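Local coordinates for LacI family transcription regulator (PDB 4O5A), which probably regulates transcription by binding operator DNA through a helix-turn-helix domain and sensing a small effector through a periplasmic-binding-protein-like domain, at residues D116-S119 and I120-W124; H228-T232 and P233-A237. All coordinates share one frame; numbering follows the deposited sequence.

Contact 1. Residues D116-S119 and I120-W124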
ATOM      1  N   ASP A 116      -0.236  15.322  18.308  1.00 60.77           N
ATOM      2  CA  ASP A 116       1.002  14.558  18.440  1.00 55.74           C
ATOM      3  C   ASP A 116       2.031  14.994  17.396  1.00 47.57           C
ATOM      4  O   ASP A 116       3.226  15.107  17.696  1.00 42.51           O
ATOM      5  CB  ASP A 116       0.693  13.062  18.277  1.00 62.00           C
ATOM      6  CG  ASP A 116       1.739  12.162  18.920  1.00 68.92           C
ATOM      7  OD1 ASP A 116       2.795  12.668  19.356  1.00 70.08           O
ATOM      8  OD2 ASP A 116       1.502  10.934  18.980  1.00 69.24           O
ATOM      9  N   GLU A 117       1.581  15.233  16.167  1.00 40.70           N
ATOM     10  CA  GLU A 117       2.509  15.626  15.118  1.00 34.72           C
ATOM     11  C   GLU A 117       3.227  16.932  15.451  1.00 35.84           C
ATOM     12  O   GLU A 117       4.456  17.012  15.343  1.00 37.82           O
ATOM     13  CB  GLU A 117       1.833  15.730  13.745  1.00 42.65           C
ATOM     14  CG  GLU A 117       2.773  16.298  12.687  1.00 49.45           C
ATOM     15  CD  GLU A 117       2.282  16.095  11.268  1.00 56.06           C
ATOM     16  OE1 GLU A 117       1.135  15.627  11.097  1.00 51.39           O
ATOM     17  OE2 GLU A 117       3.049  16.404  10.322  1.00 60.13           O
ATOM     18  N   VAL A 118       2.466  17.944  15.859  1.00 37.15           N
ATOM     19  CA  VAL A 118       3.062  19.230  16.208  1.00 40.67           C
ATOM     20  C   VAL A 118       4.134  19.058  17.285  1.00 36.70           C
ATOM     21  O   VAL A 118       5.229  19.607  17.175  1.00 36.87           O
ATOM     22  CB  VAL A 118       1.994  20.256  16.631  1.00 42.19           C
ATOM     23  CG1 VAL A 118       2.640  21.533  17.136  1.00 45.58           C
ATOM     24  CG2 VAL A 118       1.094  20.569  15.455  1.00 41.85           C
ATOM     25  N   SER A 119       3.835  18.255  18.302  1.00 42.19           N
ATOM     26  CA  SER A 119       4.793  18.010  19.376  1.00 41.90           C
ATOM     27  C   SER A 119       6.097  17.377  18.877  1.00 38.45           C
ATOM     28  O   SER A 119       7.183  17.784  19.278  1.00 39.57           O
ATOM     29  CB  SER A 119       4.156  17.153  20.470  1.00 47.21           C
ATOM     30  OG  SER A 119       5.074  16.918  21.515  1.00 53.78           O
ATOM     31  N   ILE A 120       5.993  16.395  17.988  1.00 35.47           N
ATOM     32  CA  ILE A 120       7.183  15.761  17.433  1.00 29.41           C
ATOM     33  C   ILE A 120       7.999  16.758  16.610  1.00 33.08           C
ATOM     34  O   ILE A 120       9.226  16.815  16.719  1.00 34.39           O
ATOM     35  CB  ILE A 120       6.811  14.536  16.577  1.00 30.67           C
ATOM     36  CG1 ILE A 120       6.181  13.454  17.462  1.00 38.67           C
ATOM     37  CG2 ILE A 120       8.035  14.000  15.841  1.00 32.29           C
ATOM     38  CD1 ILE A 120       5.484  12.345  16.692  1.00 42.93           C
ATOM     39  N   LEU A 121       7.305  17.554  15.801  1.00 29.36           N
ATOM     40  CA  LEU A 121       7.947  18.542  14.946  1.00 34.25           C
ATOM     41  C   LEU A 121       8.666  19.585  15.790  1.00 35.57           C
ATOM     42  O   LEU A 121       9.775  20.001  15.463  1.00 35.79           O
ATOM     43  CB  LEU A 121       6.907  19.218  14.055  1.00 27.03           C
ATOM     44  CG  LEU A 121       6.255  18.349  12.981  1.00 35.45           C
ATOM     45  CD1 LEU A 121       5.244  19.157  12.175  1.00 34.47           C
ATOM     46  CD2 LEU A 121       7.303  17.722  12.070  1.00 35.71           C
ATOM     47  N   GLU A 122       8.033  19.999  16.884  1.00 34.68           N
ATOM     48  CA  GLU A 122       8.639  20.980  17.773  1.00 35.00           C
ATOM     49  C   GLU A 122       9.922  20.425  18.383  1.00 38.25           C
ATOM     50  O   GLU A 122      10.890  21.155  18.580  1.00 39.66           O
ATOM     51  CB  GLU A 122       7.643  21.415  18.852  1.00 42.96           C
ATOM     52  CG  GLU A 122       6.513  22.286  18.311  1.00 53.01           C
ATOM     53  CD  GLU A 122       5.399  22.534  19.318  1.00 63.31           C
ATOM     54  OE1 GLU A 122       5.212  21.695  20.230  1.00 66.48           O
ATOM     55  OE2 GLU A 122       4.704  23.569  19.191  1.00 64.40           O
ATOM     56  N   ASP A 123       9.934  19.125  18.660  1.00 36.76           N
ATOM     57  CA  ASP A 123      11.108  18.484  19.235  1.00 40.03           C
ATOM     58  C   ASP A 123      12.244  18.469  18.220  1.00 34.97           C
ATOM     59  O   ASP A 123      13.388  18.780  18.550  1.00 38.44           O
ATOM     60  CB  ASP A 123      10.771  17.061  19.697  1.00 42.86           C
ATOM     61  CG  ASP A 123      11.998  16.279  20.126  1.00 54.42           C
ATOM     62  OD1 ASP A 123      12.530  16.554  21.225  1.00 55.97           O
ATOM     63  OD2 ASP A 123      12.427  15.383  19.365  1.00 62.31           O
ATOM     64  N   TRP A 124      11.912  18.118  16.981  1.00 31.11           N
ATOM     65  CA  TRP A 124      12.892  18.055  15.908  1.00 32.75           C
ATOM     66  C   TRP A 124      13.503  19.423  15.660  1.00 31.86           C
ATOM     67  O   TRP A 124      14.707  19.545  15.454  1.00 36.13           O
ATOM     68  CB  TRP A 124      12.238  17.523  14.635  1.00 32.60           C
ATOM     69  CG  TRP A 124      12.157  16.032  14.605  1.00 34.64           C
ATOM     70  CD1 TRP A 124      12.731  15.159  15.486  1.00 40.45           C
ATOM     71  CD2 TRP A 124      11.462  15.233  13.639  1.00 29.12           C
ATOM     72  NE1 TRP A 124      12.434  13.859  15.124  1.00 40.43           N
ATOM     73  CE2 TRP A 124      11.663  13.880  13.993  1.00 32.51           C
ATOM     74  CE3 TRP A 124      10.694  15.528  12.510  1.00 37.25           C
ATOM     75  CZ2 TRP A 124      11.118  12.828  13.252  1.00 33.07           C
ATOM     76  CZ3 TRP A 124      10.153  14.483  11.782  1.00 36.10           C
ATOM     77  CH2 TRP A 124      10.367  13.149  12.158  1.00 33.17           C
TER
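Glu-117 and Leu-121 meet one turn apart on helix 116-127, an alpha-helix packed on the parallel sheet of one of the two Rossmann-like lobes of the LacI fold. CG of Glu-117 touches CD1 of Leu-121 at 3.8 Å; with CG anti to the backbone N (chi1 173°), the Glu-117 chain stays extended beyond it and carries OE2 to a salt bridge with Arg-144. In the backbone of the same pair Leu-121 N donates to Glu-117 O at 2.9 Å, nearly in line with the carbonyl bond. On the next flank the methyl CG1 of Val-118 lies 3.6 Å from OE2 of Glu-122, and Leu-147 of helix 143-149 packs against both side chains. Ile-120 folds back over the first turn, its CG1 3.4 Å from Asp-116 O, which also accepts from Ile-120 N at 3.1 Å. The Asp-116 carboxylate sets OD1 beside Ile-120 CD1, while OD2 takes a hydrogen bond from Met-112 N, just before the helix. Val-74 of strand 70-76 touches the side chains of Glu-117, Ile-120, Leu-121 and Trp-124, while Ile-120 also reaches Glu-100 of the second subunit. The other branch of Ile-120, CG2, sits over the centre of the Trp-124 ring, 4.0 Å above its plane.

Contact 2. Residues H228-T232 and P233-A237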
ATOM      1  N   HIS A 228     -20.220  11.913   0.763  1.00 19.98           N
ATOM      2  CA  HIS A 228     -18.956  11.754   1.482  1.00 25.53           C
ATOM      3  C   HIS A 228     -18.878  10.406   2.208  1.00 24.21           C
ATOM      4  O   HIS A 228     -19.903   9.853   2.629  1.00 25.04           O
ATOM      5  CB  HIS A 228     -18.719  12.940   2.424  1.00 32.90           C
ATOM      6  CG  HIS A 228     -18.475  14.225   1.702  1.00 40.63           C
ATOM      7  ND1 HIS A 228     -17.222  14.592   1.235  1.00 41.05           N
ATOM      8  CD2 HIS A 228     -19.311  15.217   1.314  1.00 46.71           C
ATOM      9  CE1 HIS A 228     -17.304  15.752   0.616  1.00 46.89           C
ATOM     10  NE2 HIS A 228     -18.565  16.156   0.652  1.00 54.26           N
ATOM     11  N   THR A 229     -17.658   9.870   2.307  1.00 20.73           N
ATOM     12  CA  THR A 229     -17.390   8.556   2.894  1.00 22.79           C
ATOM     13  C   THR A 229     -16.136   8.614   3.741  1.00 26.50           C
ATOM     14  O   THR A 229     -15.521   9.675   3.885  1.00 27.39           O
ATOM     15  CB  THR A 229     -17.101   7.503   1.822  1.00 20.12           C
ATOM     16  OG1 THR A 229     -15.834   7.798   1.214  1.00 25.42           O
ATOM     17  CG2 THR A 229     -18.205   7.464   0.767  1.00 21.61           C
ATOM     18  N   ASP A 230     -15.731   7.461   4.271  1.00 23.60           N
ATOM     19  CA  ASP A 230     -14.509   7.394   5.051  1.00 21.50           C
ATOM     20  C   ASP A 230     -13.422   6.561   4.370  1.00 19.93           C
ATOM     21  O   ASP A 230     -12.535   6.041   5.059  1.00 27.36           O
ATOM     22  CB  ASP A 230     -14.784   6.816   6.446  1.00 27.44           C
ATOM     23  CG  ASP A 230     -15.256   5.373   6.396  1.00 33.34           C
ATOM     24  OD1 ASP A 230     -15.339   4.813   5.284  1.00 27.05           O
ATOM     25  OD2 ASP A 230     -15.525   4.791   7.466  1.00 40.00           O
ATOM     26  N   TYR A 231     -13.533   6.393   3.053  1.00 19.74           N
ATOM     27  CA  TYR A 231     -12.526   5.715   2.220  1.00 22.05           C
ATOM     28  C   TYR A 231     -12.575   4.190   2.266  1.00 25.02           C
ATOM     29  O   TYR A 231     -11.849   3.533   1.518  1.00 27.73           O
ATOM     30  CB  TYR A 231     -11.096   6.188   2.538  1.00 26.24           C
ATOM     31  CG  TYR A 231     -10.717   7.531   1.945  1.00 26.95           C
ATOM     32  CD1 TYR A 231     -11.032   7.841   0.639  1.00 32.17           C
ATOM     33  CD2 TYR A 231     -10.030   8.480   2.700  1.00 38.00           C
ATOM     34  CE1 TYR A 231     -10.680   9.053   0.084  1.00 44.56           C
ATOM     35  CE2 TYR A 231      -9.675   9.710   2.148  1.00 44.05           C
ATOM     36  CZ  TYR A 231     -10.004   9.983   0.837  1.00 50.64           C
ATOM     37  OH  TYR A 231      -9.671  11.185   0.251  1.00 63.66           O
ATOM     38  N   THR A 232     -13.437   3.623   3.107  1.00 24.48           N
ATOM     39  CA  THR A 232     -13.500   2.158   3.229  1.00 20.59           C
ATOM     40  C   THR A 232     -14.361   1.574   2.116  1.00 23.96           C
ATOM     41  O   THR A 232     -15.224   2.268   1.571  1.00 19.63           O
ATOM     42  CB  THR A 232     -14.083   1.708   4.571  1.00 21.88           C
ATOM     43  OG1 THR A 232     -15.460   2.099   4.651  1.00 24.48           O
ATOM     44  CG2 THR A 232     -13.305   2.317   5.734  1.00 23.63           C
ATOM     45  N   PRO A 233     -14.154   0.288   1.786  1.00 25.54           N
ATOM     46  CA  PRO A 233     -15.020  -0.292   0.750  1.00 25.57           C
ATOM     47  C   PRO A 233     -16.471  -0.393   1.219  1.00 24.21           C
ATOM     48  O   PRO A 233     -17.365  -0.270   0.375  1.00 25.22           O
ATOM     49  CB  PRO A 233     -14.423  -1.688   0.525  1.00 22.05           C
ATOM     50  CG  PRO A 233     -13.667  -1.983   1.786  1.00 23.13           C
ATOM     51  CD  PRO A 233     -13.106  -0.651   2.211  1.00 27.38           C
ATOM     52  N   GLU A 234     -16.707  -0.597   2.511  1.00 24.46           N
ATOM     53  CA  GLU A 234     -18.089  -0.657   3.007  1.00 26.17           C
ATOM     54  C   GLU A 234     -18.781   0.688   2.766  1.00 24.92           C
ATOM     55  O   GLU A 234     -19.941   0.749   2.360  1.00 24.08           O
ATOM     56  CB  GLU A 234     -18.146  -1.044   4.490  1.00 27.39           C
ATOM     57  CG  GLU A 234     -17.616  -2.442   4.815  1.00 37.43           C
ATOM     58  CD  GLU A 234     -16.085  -2.513   4.946  1.00 46.87           C
ATOM     59  OE1 GLU A 234     -15.399  -1.463   4.876  1.00 31.04           O
ATOM     60  OE2 GLU A 234     -15.561  -3.637   5.136  1.00 51.56           O
ATOM     61  N   SER A 235     -18.053   1.770   3.007  1.00 24.48           N
ATOM     62  CA  SER A 235     -18.616   3.100   2.832  1.00 25.31           C
ATOM     63  C   SER A 235     -18.835   3.399   1.355  1.00 24.08           C
ATOM     64  O   SER A 235     -19.845   3.994   0.982  1.00 23.10           O
ATOM     65  CB  SER A 235     -17.700   4.148   3.461  1.00 33.58           C
ATOM     66  OG  SER A 235     -18.394   5.355   3.699  1.00 34.57           O
ATOM     67  N   GLY A 236     -17.902   2.967   0.506  1.00 17.50           N
ATOM     68  CA  GLY A 236     -18.045   3.175  -0.929  1.00 20.15           C
ATOM     69  C   GLY A 236     -19.203   2.361  -1.492  1.00 20.67           C
ATOM     70  O   GLY A 236     -19.933   2.817  -2.381  1.00 20.86           O
ATOM     71  N   ALA A 237     -19.360   1.144  -0.978  1.00 18.32           N
ATOM     72  CA  ALA A 237     -20.454   0.275  -1.381  1.00 20.87           C
ATOM     73  C   ALA A 237     -21.809   0.878  -1.019  1.00 20.02           C
ATOM     74  O   ALA A 237     -22.743   0.858  -1.827  1.00 20.49           O
ATOM     75  CB  ALA A 237     -20.295  -1.111  -0.751  1.00 20.15           C
TER
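An N-cap opens helix 233-245: Thr-232 stands just before its first turn and its OG1 accepts from Ser-235 N at 3.1 Å, with an N-H...O angle of 153°. The Thr-232 carbonyl begins the regular helical bonding, taking Gly-236 N at 3.0 Å. OG1 lies between the backbone N and the carbonyl carbon (chi1 66°), a rotation that lets it face the helix while donating to Asp-230 OD1 at 2.8 Å through that oxygen's syn lone pair. The same OD1 accepts from Thr-232 N, here from above the carboxylate plane, and closes an Asx turn, so two donors of one residue grip it. A valine in place of Thr-232 would probably leave Ser-235 N without its cap and Asp-230 OD1 with one donor fewer, setting the carboxylate freer to turn. CB of Ser-235 packs closely on Asp-230 OD1, at 3.1 Å, and OG of Ser-235 reaches back to CB of Thr-229 at 3.1 Å and takes a weak bond from Asp-230 N. Thr-229 OG1 accepts from Tyr-231 N at 3.3 Å and is also hydrogen-bonded to Ala-198 O. Phe-288 of the second subunit packs on Thr-232 and Pro-233. Overlapping ST and Asx turns thus run into a threonine N-cap with proline at the first helical position, a classic helix start.

Overall arrangement
Contacts 1 and 2 lie in different lobes, their centres 31 Å apart and their nearest atoms about 15 Å apart, and share no helix or strand. Contact 1 spans the first turns of a helix: backbone bonds repeat regularly, side chains meet by van der Waals contact, carbon on carbon or carbon on carboxylate oxygen, and buried Ile-120 and Leu-121 face the parallel sheet. Contact 2 is a helix beginning, where a side-chain oxygen stands in for a missing backbone acceptor at the first turn, and side-chain-to-backbone bonds shape the preceding loop. Neither is wholly buried; each combines buried residues with exposed ones. Both approach the second subunit, contact 1 through Ile-120 and contact 2 through Thr-232, Pro-233 and Glu-234, in each case by packing.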